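Local coordinates for protein arylmalonate decarboxylase (Bordetella bronchiseptica, PDB 3DTV) that catalyses the decarboxylation of 2-aryl-2-methylmalonates, taking up a proton to give 2-arylpropionates and carbon dioxide, at residues 5-10 and 221-226. Numbering follows the deposited sequence.
Sequences STPTIG and RLAGGG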
# COMPACT_ATOMS: atom_id res chain seq x y z
N SER D 5 13.44 11.31 -15.23
CA SER D 5 12.00 11.72 -15.03
C SER D 5 11.75 12.06 -13.57
O SER D 5 12.19 11.33 -12.68
CB SER D 5 11.02 10.62 -15.46
OG SER D 5 11.42 9.95 -16.66
N THR D 6 11.07 13.17 -13.31
CA THR D 6 10.73 13.56 -11.93
C THR D 6 9.26 13.90 -11.71
O THR D 6 8.92 15.03 -11.36
CB THR D 6 11.55 14.78 -11.44
OG1 THR D 6 11.43 15.85 -12.41
CG2 THR D 6 13.04 14.41 -11.20
N PRO D 7 8.37 12.91 -11.89
CA PRO D 7 6.93 13.22 -11.79
C PRO D 7 6.50 13.58 -10.36
O PRO D 7 7.03 13.01 -9.39
CB PRO D 7 6.26 11.93 -12.26
CG PRO D 7 7.33 10.83 -12.03
CD PRO D 7 8.64 11.49 -12.21
N THR D 8 5.56 14.52 -10.22
CA THR D 8 5.01 14.78 -8.88
C THR D 8 4.01 13.68 -8.51
O THR D 8 2.98 13.55 -9.14
CB THR D 8 4.35 16.18 -8.77
OG1 THR D 8 5.36 17.20 -8.92
CG2 THR D 8 3.65 16.33 -7.43
N ILE D 9 4.34 12.86 -7.52
CA ILE D 9 3.46 11.78 -7.05
C ILE D 9 2.44 12.29 -6.01
O ILE D 9 2.80 12.77 -4.94
CB ILE D 9 4.30 10.60 -6.45
CG1 ILE D 9 5.35 10.12 -7.47
CG2 ILE D 9 3.37 9.46 -5.96
CD1 ILE D 9 4.76 9.72 -8.85
N GLY D 10 1.16 12.20 -6.34
CA GLY D 10 0.07 12.58 -5.44
C GLY D 10 -0.49 11.40 -4.67
O GLY D 10 -0.80 10.34 -5.24
N ARG D 221 5.59 4.19 -11.85
CA ARG D 221 5.30 3.52 -13.12
C ARG D 221 4.18 4.25 -13.87
O ARG D 221 4.34 4.58 -15.02
CB ARG D 221 4.94 2.04 -12.94
CG ARG D 221 6.04 1.20 -12.20
CD ARG D 221 5.55 -0.25 -11.90
NE ARG D 221 5.57 -1.07 -13.11
CZ ARG D 221 6.63 -1.80 -13.49
NH1 ARG D 221 7.72 -1.80 -12.73
NH2 ARG D 221 6.59 -2.51 -14.61
N LEU D 222 3.06 4.52 -13.20
CA LEU D 222 1.93 5.16 -13.83
C LEU D 222 2.22 6.56 -14.31
O LEU D 222 1.68 6.93 -15.35
CB LEU D 222 0.73 5.24 -12.89
CG LEU D 222 -0.37 4.20 -12.93
CD1 LEU D 222 -1.46 4.56 -11.91
CD2 LEU D 222 -0.97 4.15 -14.28
N ALA D 223 2.98 7.35 -13.54
CA ALA D 223 3.37 8.72 -13.95
C ALA D 223 4.22 8.83 -15.22
O ALA D 223 4.34 9.91 -15.78
CB ALA D 223 4.09 9.44 -12.86
N GLY D 224 4.84 7.73 -15.63
CA GLY D 224 5.65 7.70 -16.84
C GLY D 224 7.08 8.12 -16.63
O GLY D 224 7.97 7.90 -17.49
N GLY D 225 7.34 8.78 -15.51
CA GLY D 225 8.73 8.85 -15.08
C GLY D 225 9.38 7.46 -15.11
O GLY D 225 8.89 6.54 -14.41
N GLY D 226 10.42 7.29 -15.96
CA GLY D 226 11.25 6.10 -15.97
C GLY D 226 12.22 6.09 -14.78
O GLY D 226 13.28 5.44 -14.83
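In Ser5 the hydroxyl is turned beside the backbone N (chi1 -40°), which directs OG to the backbone N of Gly226, and in Ile9 CG1 is anti to the carbonyl carbon (chi1 -55°) and, with chi2 close to the same value, CD1 comes to 4.1 Å from Ala223 CB. Ser5 OG accepts a hydrogen bond from Gly226 N at 2.9 Å; the bond is bent, 141° at the hydrogen, and the short serine side chain brings its hydroxyl to a backbone N-H at this exposed edge of the fold. Further along, the ring of Pro7 lies against the methyl of Ala223: Pro7 CB is 3.4 Å from Ala223 CB, tight for two carbons, and CG also touches the same methyl. Alanine fits because its short side chain can meet both the proline ring and the tip of Ile9. Gly224, the first residue to leave helical angles, has positive phi, where a CB would press on the preceding carbonyl oxygen. At Gly225 a CB would collide with Pro7 CD, so glycine lets the chain pass. Deeper in, Ile9 also packs on Phe216, Ala219 and Val220 of helix 211-223 and on Val69 of the adjacent strand. The contact thus joins the entry to strand 9-13, in one four-stranded parallel sheet, to the C-terminal end of a helix that follows strand 208-210 of the second, a layered alpha/beta packing consistent with the Asp/Glu racemase clan.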